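Local structure of hypothetical protein TTHA0849 (Thermus thermophilus, 2D4R) at residues A[82-87]-A[108-113]; A[20-25]-A[68-73]; A[4-9]-A[129-134]. The protein is of unknown function but, as a putative member of the START domain superfamily, probably binds a lipid or similar hydrophobic ligand. All coordinates share one frame; numbering follows the deposited sequence.

From the N terminus, strand 3-10 enters the sheet at one edge and provides the first half of contact 3, which stays incomplete until helix 120-144 packs on it some 120 residues later. Helices 14-22 and 24-27 follow, and contact 2 closes the next loop when the end of strand 58-69 brings its tryptophan to them. Only then does contact 1 open, pairing the start of strand 86-95 with the end of strand 100-109. Contacts 2 and 1 therefore lie in series, both within the span of contact 3. All three reach the same antiparallel sheet; contacts 1 and 3 touch through Y108 and V4, whereas contacts 1 and 2 stand about 25 Å apart between centres.

Contact 1 of 3, residues A[82-87]-A[108-113]; sequences GDFDRY and YELTIP
F84 and L110 form the apolar centre of this contact, with L110 CG 3.5 Å from F84 CD2 and approaching the ring obliquely. Y108 CB also approaches this ring obliquely, and Y87 CD1 sits over one of its faces, displaced toward the rim; M127 of helix 120-144 also touches F84. Cutting L110 back to an alanine is likely to leave a gap on the side of the F84 ring where CG and CD1 now pack. Farther out, the backbones of R86 and E109 pair antiparallel, but D85 and R86 together face E109, a classic beta bulge. E109 O consequently accepts two bonds: D85 N reaches it at 2.8 Å almost head-on, while R86 N comes in at 3.3 Å in the carbonyl plane, on a lone pair. E109 N returns a bond to R86 O. With CG anti to the backbone N (chi1 -176°), the extended R86 side chain runs out to a salt bridge with a weak hydrogen bond, NH1 to E109 OE1 at 3.3 Å, the oxygen at the guanidinium edge and the guanidinium and carboxylate planes 83° apart; its NE is engaged by E88. Near D85, water 1 donates to D83 O and accepts from T111 N, linking the two segments beyond the bulge. Backbone bonds and apolar packing thus mainly close this end of hairpin 86-95/100-109; the weakly bonded R86-E109 pair probably adds less.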
loop_
_atom_site.group_PDB
_atom_site.type_symbol
_atom_site.label_atom_id
_atom_site.label_comp_id
_atom_site.label_asym_id
_atom_site.label_seq_id
_atom_site.Cartn_x
_atom_site.Cartn_y
_atom_site.Cartn_z
ATOM N N GLY A 82 12.507 8.104 5.590
ATOM C CA GLY A 82 11.289 8.874 5.501
ATOM C C GLY A 82 10.805 9.213 6.881
ATOM O O GLY A 82 11.584 9.234 7.822
ATOM N N ASP A 83 9.512 9.471 7.004
ATOM C CA ASP A 83 8.929 9.917 8.267
ATOM C C ASP A 83 8.649 8.791 9.273
ATOM O O ASP A 83 8.596 9.027 10.475
ATOM C CB ASP A 83 7.630 10.688 7.991
ATOM C CG ASP A 83 7.872 12.039 7.319
ATOM O OD1 ASP A 83 9.035 12.497 7.262
ATOM O OD2 ASP A 83 6.884 12.644 6.854
ATOM N N PHE A 84 8.456 7.577 8.781
ATOM C CA PHE A 84 8.250 6.429 9.662
ATOM C C PHE A 84 9.600 5.859 10.120
ATOM O O PHE A 84 10.565 5.828 9.351
ATOM C CB PHE A 84 7.462 5.326 8.941
ATOM C CG PHE A 84 6.019 5.683 8.631
ATOM C CD1 PHE A 84 5.654 6.147 7.366
ATOM C CD2 PHE A 84 5.023 5.520 9.593
ATOM C CE1 PHE A 84 4.322 6.445 7.063
ATOM C CE2 PHE A 84 3.681 5.814 9.297
ATOM C CZ PHE A 84 3.331 6.276 8.036
ATOM N N ASP A 85 9.669 5.414 11.365
ATOM C CA ASP A 85 10.818 4.642 11.810
ATOM C C ASP A 85 10.736 3.278 11.177
ATOM O O ASP A 85 11.752 2.641 10.890
ATOM C CB ASP A 85 10.815 4.488 13.322
ATOM C CG ASP A 85 10.875 5.823 14.039
ATOM O OD1 ASP A 85 10.231 5.937 15.100
ATOM O OD2 ASP A 85 11.556 6.750 13.543
ATOM N N ARG A 86 9.510 2.832 10.953
ATOM C CA ARG A 86 9.282 1.540 10.338
ATOM C C ARG A 86 8.012 1.603 9.499
ATOM O O ARG A 86 6.981 2.117 9.943
ATOM C CB ARG A 86 9.162 0.481 11.432
ATOM C CG ARG A 86 9.009 -0.942 10.956
ATOM C CD ARG A 86 8.923 -1.866 12.166
ATOM N NE ARG A 86 9.094 -3.271 11.820
ATOM C CZ ARG A 86 8.969 -4.275 12.682
ATOM N NH1 ARG A 86 8.666 -4.035 13.954
ATOM N NH2 ARG A 86 9.154 -5.522 12.271
ATOM N N TYR A 87 8.105 1.103 8.271
ATOM C CA TYR A 87 6.957 1.023 7.390
ATOM C C TYR A 87 7.149 -0.127 6.413
ATOM O O TYR A 87 7.861 -0.007 5.419
ATOM C CB TYR A 87 6.796 2.325 6.629
ATOM C CG TYR A 87 5.493 2.442 5.869
ATOM C CD1 TYR A 87 4.416 3.160 6.399
ATOM C CD2 TYR A 87 5.358 1.895 4.599
ATOM C CE1 TYR A 87 3.244 3.336 5.665
ATOM C CE2 TYR A 87 4.188 2.058 3.857
ATOM C CZ TYR A 87 3.137 2.777 4.388
ATOM O OH TYR A 87 1.983 2.932 3.638
ATOM N N TYR A 108 4.046 -0.630 11.097
ATOM C CA TYR A 108 4.590 0.719 11.060
ATOM C C TYR A 108 5.006 1.150 12.461
ATOM O O TYR A 108 4.479 0.654 13.466
ATOM C CB TYR A 108 3.541 1.696 10.530
ATOM C CG TYR A 108 2.377 1.855 11.490
ATOM C CD1 TYR A 108 2.349 2.899 12.420
ATOM C CD2 TYR A 108 1.345 0.917 11.522
ATOM C CE1 TYR A 108 1.323 2.999 13.366
ATOM C CE2 TYR A 108 0.314 1.006 12.460
ATOM C CZ TYR A 108 0.313 2.048 13.379
ATOM O OH TYR A 108 -0.687 2.128 14.307
ATOM N N GLU A 109 5.951 2.080 12.523
ATOM C CA GLU A 109 6.261 2.762 13.766
ATOM C C GLU A 109 6.508 4.226 13.480
ATOM O O GLU A 109 7.329 4.579 12.636
ATOM C CB GLU A 109 7.481 2.135 14.444
ATOM C CG GLU A 109 7.176 0.810 15.147
ATOM C CD GLU A 109 8.433 0.091 15.615
ATOM O OE1 GLU A 109 8.420 -1.162 15.651
ATOM O OE2 GLU A 109 9.428 0.783 15.947
ATOM N N LEU A 110 5.771 5.074 14.190
ATOM C CA LEU A 110 5.818 6.509 13.999
ATOM C C LEU A 110 6.118 7.150 15.349
ATOM O O LEU A 110 5.253 7.161 16.218
ATOM C CB LEU A 110 4.456 6.982 13.516
ATOM C CG LEU A 110 4.296 7.763 12.220
ATOM C CD1 LEU A 110 2.965 8.481 12.294
ATOM C CD2 LEU A 110 5.419 8.762 12.031
ATOM N N THR A 111 7.319 7.684 15.543
ATOM C CA THR A 111 7.603 8.382 16.792
ATOM C C THR A 111 7.063 9.807 16.783
ATOM O O THR A 111 7.390 10.608 15.906
ATOM C CB THR A 111 9.122 8.439 17.135
ATOM O OG1 THR A 111 9.867 8.920 16.017
ATOM C CG2 THR A 111 9.626 7.086 17.555
ATOM N N ILE A 112 6.228 10.101 17.775
ATOM C CA ILE A 112 5.612 11.412 17.951
ATOM C C ILE A 112 6.043 11.997 19.289
ATOM O O ILE A 112 5.774 11.415 20.339
ATOM C CB ILE A 112 4.075 11.307 17.928
ATOM C CG1 ILE A 112 3.569 11.304 16.484
ATOM C CG2 ILE A 112 3.441 12.478 18.663
ATOM C CD1 ILE A 112 3.804 10.026 15.739
ATOM N N PRO A 113 6.722 13.155 19.267
ATOM C CA PRO A 113 7.171 13.780 20.515
ATOM C C PRO A 113 6.001 14.000 21.496
ATOM O O PRO A 113 4.984 14.568 21.123
ATOM C CB PRO A 113 7.815 15.092 20.038
ATOM C CG PRO A 113 8.228 14.810 18.639
ATOM C CD PRO A 113 7.150 13.925 18.087
HETATM O O HOH W 1 9.267 8.178 13.074
#

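Contact 2 of 3, residues A[20-25]-A[68-73]; sequences LAKDLE and WDDENL
K22 reaches across W68 because its CG stands anti to the backbone N (chi1 -179°) and the rest of the chain is extended, while W68 CG lies beside its own backbone N (chi1 -66°), which carries the indole toward the helix end. The aliphatic part of the lysine therefore lies over one indole face. K22 CG is 3.7 Å from the centroid of the six-membered ring and 15° off its normal, a CH-pi contact, and K22 CA approaches W68 CH2 to 3.4 Å over the same face. Backbone as well as side chain thus rests on the ring. At the rim, L24 CD2 comes in near the indole plane, 4.2 Å from W68 CZ2. A21 O stands 3.6 Å from W68 CH2. The ammonium end of K22 passes beyond the aromatic surface to D70, where NZ and OD2 form a salt bridge with a weak hydrogen bond at 3.3 Å. That carboxylate has its stronger partner in the hydroxyl of Y18, one turn earlier in the same helix, so D70 links two helical side chains to the turn after the strand. The turn is shaped by an Asx motif in which D69 OD1 accepts from N72 N at 3.2 Å, the donor standing above the carboxylate plane. W68, next to the end of strand 58-69, fills the junction where helix 14-22 gives way to helix 24-27; T47 of the adjacent strand 46-55 makes a weak bond to its NE1, and A21 leans on L138 of the long helix 120-144.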
loop_
_atom_site.group_PDB
_atom_site.type_symbol
_atom_site.label_atom_id
_atom_site.label_comp_id
_atom_site.label_asym_id
_atom_site.label_seq_id
_atom_site.Cartn_x
_atom_site.Cartn_y
_atom_site.Cartn_z
ATOM N N LEU A 20 -1.784 -4.960 -11.950
ATOM C CA LEU A 20 -2.279 -3.600 -11.824
ATOM C C LEU A 20 -1.826 -2.920 -10.537
ATOM O O LEU A 20 -1.694 -1.695 -10.492
ATOM C CB LEU A 20 -3.801 -3.595 -11.890
ATOM C CG LEU A 20 -4.361 -3.889 -13.273
ATOM C CD1 LEU A 20 -5.856 -4.148 -13.176
ATOM C CD2 LEU A 20 -4.049 -2.704 -14.188
ATOM N N ALA A 21 -1.585 -3.703 -9.491
ATOM C CA ALA A 21 -1.067 -3.138 -8.245
ATOM C C ALA A 21 0.429 -2.846 -8.362
ATOM O O ALA A 21 0.968 -1.990 -7.661
ATOM C CB ALA A 21 -1.321 -4.087 -7.106
ATOM N N LYS A 22 1.093 -3.558 -9.265
ATOM C CA LYS A 22 2.533 -3.434 -9.431
ATOM C C LYS A 22 2.884 -2.166 -10.192
ATOM O O LYS A 22 3.947 -1.584 -9.994
ATOM C CB LYS A 22 3.079 -4.651 -10.170
ATOM C CG LYS A 22 4.576 -4.623 -10.376
ATOM C CD LYS A 22 5.007 -5.759 -11.269
ATOM C CE LYS A 22 6.440 -5.590 -11.712
ATOM N NZ LYS A 22 6.896 -6.798 -12.441
ATOM N N ASP A 23 1.980 -1.742 -11.067
ATOM C CA ASP A 23 2.127 -0.479 -11.776
ATOM C C ASP A 23 1.641 0.626 -10.859
ATOM O O ASP A 23 0.516 1.131 -11.016
ATOM C CB ASP A 23 1.294 -0.488 -13.059
ATOM C CG ASP A 23 1.233 0.883 -13.730
ATOM O OD1 ASP A 23 2.132 1.713 -13.493
ATOM O OD2 ASP A 23 0.281 1.120 -14.496
ATOM N N LEU A 24 2.496 0.986 -9.902
ATOM C CA LEU A 24 2.125 1.916 -8.845
ATOM C C LEU A 24 1.689 3.256 -9.422
ATOM O O LEU A 24 0.750 3.880 -8.932
ATOM C CB LEU A 24 3.300 2.136 -7.895
ATOM C CG LEU A 24 3.858 0.903 -7.192
ATOM C CD1 LEU A 24 5.109 1.263 -6.398
ATOM C CD2 LEU A 24 2.806 0.350 -6.294
ATOM N N GLU A 25 2.367 3.699 -10.471
ATOM C CA GLU A 25 2.078 5.014 -10.993
ATOM C C GLU A 25 0.717 5.038 -11.678
ATOM O O GLU A 25 0.012 6.048 -11.622
ATOM C CB GLU A 25 3.193 5.442 -11.933
ATOM C CG GLU A 25 4.514 5.574 -11.202
ATOM C CD GLU A 25 5.518 6.386 -11.972
ATOM O OE1 GLU A 25 5.457 6.350 -13.215
ATOM O OE2 GLU A 25 6.363 7.055 -11.337
ATOM N N TRP A 68 8.988 -7.555 -5.724
ATOM C CA TRP A 68 7.848 -8.143 -6.410
ATOM C C TRP A 68 8.116 -9.612 -6.714
ATOM O O TRP A 68 9.139 -9.958 -7.313
ATOM C CB TRP A 68 7.566 -7.369 -7.706
ATOM C CG TRP A 68 7.097 -5.948 -7.466
ATOM C CD1 TRP A 68 7.845 -4.812 -7.562
ATOM C CD2 TRP A 68 5.789 -5.530 -7.053
ATOM N NE1 TRP A 68 7.092 -3.712 -7.233
ATOM C CE2 TRP A 68 5.825 -4.121 -6.917
ATOM C CE3 TRP A 68 4.586 -6.209 -6.782
ATOM C CZ2 TRP A 68 4.705 -3.373 -6.523
ATOM C CZ3 TRP A 68 3.471 -5.463 -6.387
ATOM C CH2 TRP A 68 3.543 -4.056 -6.263
ATOM N N ASP A 69 7.195 -10.471 -6.291
ATOM C CA ASP A 69 7.288 -11.882 -6.576
ATOM C C ASP A 69 6.269 -12.282 -7.655
ATOM O O ASP A 69 5.136 -12.671 -7.353
ATOM C CB ASP A 69 7.055 -12.670 -5.293
ATOM C CG ASP A 69 7.300 -14.139 -5.470
ATOM O OD1 ASP A 69 7.269 -14.609 -6.625
ATOM O OD2 ASP A 69 7.520 -14.825 -4.457
ATOM N N ASP A 70 6.691 -12.186 -8.912
ATOM C CA ASP A 70 5.818 -12.427 -10.055
ATOM C C ASP A 70 5.288 -13.853 -10.060
ATOM O O ASP A 70 4.132 -14.089 -10.385
ATOM C CB ASP A 70 6.574 -12.165 -11.366
ATOM C CG ASP A 70 6.994 -10.707 -11.532
ATOM O OD1 ASP A 70 8.184 -10.461 -11.839
ATOM O OD2 ASP A 70 6.140 -9.810 -11.362
ATOM N N GLU A 71 6.137 -14.805 -9.700
ATOM C CA GLU A 71 5.748 -16.214 -9.671
ATOM C C GLU A 71 4.532 -16.472 -8.789
ATOM O O GLU A 71 3.551 -17.070 -9.226
ATOM C CB GLU A 71 6.915 -17.063 -9.172
ATOM C CG GLU A 71 7.785 -17.596 -10.267
ATOM C CD GLU A 71 7.467 -19.035 -10.555
ATOM O OE1 GLU A 71 7.844 -19.891 -9.726
ATOM O OE2 GLU A 71 6.837 -19.309 -11.597
ATOM N N ASN A 72 4.602 -16.013 -7.545
ATOM C CA ASN A 72 3.583 -16.337 -6.559
ATOM C C ASN A 72 2.606 -15.197 -6.277
ATOM O O ASN A 72 1.824 -15.271 -5.329
ATOM C CB ASN A 72 4.252 -16.779 -5.255
ATOM C CG ASN A 72 5.127 -18.014 -5.436
ATOM O OD1 ASN A 72 5.364 -18.464 -6.557
ATOM N ND2 ASN A 72 5.608 -18.565 -4.330
ATOM N N LEU A 73 2.655 -14.145 -7.089
ATOM C CA LEU A 73 1.718 -13.022 -6.961
ATOM C C LEU A 73 1.700 -12.413 -5.560
ATOM O O LEU A 73 0.626 -12.222 -4.969
ATOM C CB LEU A 73 0.304 -13.473 -7.322
ATOM C CG LEU A 73 0.079 -14.015 -8.731
ATOM C CD1 LEU A 73 -1.381 -14.439 -8.886
ATOM C CD2 LEU A 73 0.442 -12.960 -9.750
#

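Contact 3 of 3, residues A[4-9]-A[129-134]; sequences VRAERY and ENVESL
V4 and A6 of edge strand 3-10 face segment 129-134 of helix 120-144; the axes of segments 4-9 and 129-134 run 27° apart and approach to 7.4 Å. V131 is the helical residue that meets both. With CG1 anti to the carbonyl carbon (chi1 -62°), V131 CG2 falls between the backbone N and the carbonyl carbon and projects to V4 CG1 at 3.2 Å and to A6 CB at 3.7 Å, so one methyl bridges two successive inward-facing residues of the strand. The other branch of V4, CG2, is turned toward Y108 in the neighbouring strand. A6 brings its short methyl right up to the helix backbone, 3.7 Å from E132 N, and the small side chain is consistent with the close approach of the two CA atoms, A6 CA to E132 CA being 5.2 Å. E132 adds its aliphatic stem, with CG 3.9 Å from A6 CB, while its extended chain carries the carboxylate onward. Toward the far end of the strand, water 2 accepts from R8 NH2 and donates to E132 O, bridging strand and helix backbone. On the strand's other face, R5 NH1 makes a salt bridge to E7 OE2 at 3.1 Å, with OE2 near the guanidinium plane but the donor above the carboxylate plane. L104 and L106 of strand 100-109 also touch V131. Just before the helical segment, Q128 OE1 accepts from R5 N; between the two segments themselves no direct hydrogen bond forms, and methyl packing with a single water bridge joins them in this helix-grip fold.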
loop_
_atom_site.group_PDB
_atom_site.type_symbol
_atom_site.label_atom_id
_atom_site.label_comp_id
_atom_site.label_asym_id
_atom_site.label_seq_id
_atom_site.Cartn_x
_atom_site.Cartn_y
_atom_site.Cartn_z
ATOM N N VAL A 4 -1.386 -3.216 11.074
ATOM C CA VAL A 4 -2.728 -3.072 10.519
ATOM C C VAL A 4 -2.841 -4.046 9.345
ATOM O O VAL A 4 -1.845 -4.393 8.727
ATOM C CB VAL A 4 -2.963 -1.617 10.027
ATOM C CG1 VAL A 4 -4.126 -1.565 9.068
ATOM C CG2 VAL A 4 -3.250 -0.710 11.207
ATOM N N ARG A 5 -4.043 -4.512 9.048
ATOM C CA ARG A 5 -4.233 -5.318 7.850
ATOM C C ARG A 5 -5.615 -5.113 7.277
ATOM O O ARG A 5 -6.603 -5.068 8.009
ATOM C CB ARG A 5 -4.028 -6.791 8.163
ATOM C CG ARG A 5 -4.846 -7.277 9.317
ATOM C CD ARG A 5 -6.067 -7.994 8.809
ATOM N NE ARG A 5 -5.717 -9.011 7.821
ATOM C CZ ARG A 5 -6.611 -9.797 7.230
ATOM N NH1 ARG A 5 -6.226 -10.703 6.338
ATOM N NH2 ARG A 5 -7.894 -9.664 7.538
ATOM N N ALA A 6 -5.670 -4.975 5.959
ATOM C CA ALA A 6 -6.927 -4.817 5.260
ATOM C C ALA A 6 -7.068 -5.990 4.303
ATOM O O ALA A 6 -6.068 -6.562 3.859
ATOM C CB ALA A 6 -6.936 -3.507 4.499
ATOM N N GLU A 7 -8.315 -6.338 3.996
ATOM C CA GLU A 7 -8.644 -7.491 3.165
ATOM C C GLU A 7 -9.764 -7.050 2.234
ATOM O O GLU A 7 -10.718 -6.409 2.667
ATOM C CB GLU A 7 -9.121 -8.640 4.060
ATOM C CG GLU A 7 -9.167 -10.014 3.421
ATOM C CD GLU A 7 -9.417 -11.111 4.445
ATOM O OE1 GLU A 7 -10.518 -11.134 5.037
ATOM O OE2 GLU A 7 -8.512 -11.947 4.663
ATOM N N ARG A 8 -9.653 -7.377 0.953
ATOM C CA ARG A 8 -10.651 -6.915 0.004
ATOM C C ARG A 8 -10.777 -7.868 -1.183
ATOM O O ARG A 8 -9.766 -8.340 -1.732
ATOM C CB ARG A 8 -10.288 -5.507 -0.475
ATOM C CG ARG A 8 -11.374 -4.800 -1.268
ATOM C CD ARG A 8 -11.051 -3.328 -1.383
ATOM N NE ARG A 8 -12.032 -2.584 -2.162
ATOM C CZ ARG A 8 -13.146 -2.068 -1.657
ATOM N NH1 ARG A 8 -13.982 -1.396 -2.440
ATOM N NH2 ARG A 8 -13.430 -2.231 -0.372
ATOM N N TYR A 9 -12.023 -8.148 -1.571
ATOM C CA TYR A 9 -12.299 -9.007 -2.718
ATOM C C TYR A 9 -12.419 -8.185 -3.998
ATOM O O TYR A 9 -13.178 -7.216 -4.050
ATOM C CB TYR A 9 -13.593 -9.799 -2.503
ATOM C CG TYR A 9 -14.015 -10.558 -3.734
ATOM C CD1 TYR A 9 -13.381 -11.751 -4.085
ATOM C CD2 TYR A 9 -14.995 -10.049 -4.594
ATOM C CE1 TYR A 9 -13.702 -12.414 -5.265
ATOM C CE2 TYR A 9 -15.326 -10.709 -5.777
ATOM C CZ TYR A 9 -14.671 -11.889 -6.107
ATOM O OH TYR A 9 -14.954 -12.528 -7.290
ATOM N N GLU A 129 -7.421 2.985 8.038
ATOM C CA GLU A 129 -8.178 3.595 6.972
ATOM C C GLU A 129 -7.292 3.670 5.739
ATOM O O GLU A 129 -7.736 3.375 4.621
ATOM C CB GLU A 129 -8.644 4.986 7.387
ATOM C CG GLU A 129 -9.628 4.990 8.554
ATOM C CD GLU A 129 -10.866 4.139 8.298
ATOM O OE1 GLU A 129 -10.888 2.968 8.743
ATOM O OE2 GLU A 129 -11.817 4.641 7.659
ATOM N N ASN A 130 -6.027 4.032 5.947
ATOM C CA ASN A 130 -5.112 4.183 4.830
ATOM C C ASN A 130 -4.946 2.911 4.013
ATOM O O ASN A 130 -5.022 2.962 2.785
ATOM C CB ASN A 130 -3.752 4.694 5.309
ATOM C CG ASN A 130 -3.698 6.219 5.392
ATOM O OD1 ASN A 130 -4.424 6.837 6.179
ATOM N ND2 ASN A 130 -2.839 6.832 4.572
ATOM N N VAL A 131 -4.744 1.770 4.668
ATOM C CA VAL A 131 -4.594 0.518 3.916
ATOM C C VAL A 131 -5.899 -0.034 3.346
ATOM O O VAL A 131 -5.894 -0.665 2.293
ATOM C CB VAL A 131 -3.926 -0.603 4.752
ATOM C CG1 VAL A 131 -2.534 -0.188 5.147
ATOM C CG2 VAL A 131 -4.765 -0.932 5.955
ATOM N N GLU A 132 -7.009 0.196 4.040
ATOM C CA GLU A 132 -8.326 -0.131 3.499
ATOM C C GLU A 132 -8.581 0.664 2.217
ATOM O O GLU A 132 -9.127 0.134 1.241
ATOM C CB GLU A 132 -9.412 0.186 4.529
ATOM C CG GLU A 132 -9.634 -0.902 5.562
ATOM C CD GLU A 132 -10.568 -0.456 6.674
ATOM O OE1 GLU A 132 -10.635 -1.151 7.708
ATOM O OE2 GLU A 132 -11.231 0.593 6.515
ATOM N N SER A 133 -8.169 1.931 2.222
ATOM C CA SER A 133 -8.358 2.807 1.066
ATOM C C SER A 133 -7.392 2.486 -0.066
ATOM O O SER A 133 -7.729 2.640 -1.237
ATOM C CB SER A 133 -8.174 4.271 1.463
ATOM O OG SER A 133 -6.801 4.573 1.626
ATOM N N LEU A 134 -6.186 2.050 0.279
ATOM C CA LEU A 134 -5.247 1.641 -0.755
ATOM C C LEU A 134 -5.860 0.491 -1.537
ATOM O O LEU A 134 -5.646 0.365 -2.738
ATOM C CB LEU A 134 -3.893 1.224 -0.148
ATOM C CG LEU A 134 -2.925 2.350 0.257
ATOM C CD1 LEU A 134 -1.584 1.768 0.660
ATOM C CD2 LEU A 134 -2.725 3.316 -0.902
HETATM O O HOH W 2 -10.857 -2.285 1.614
#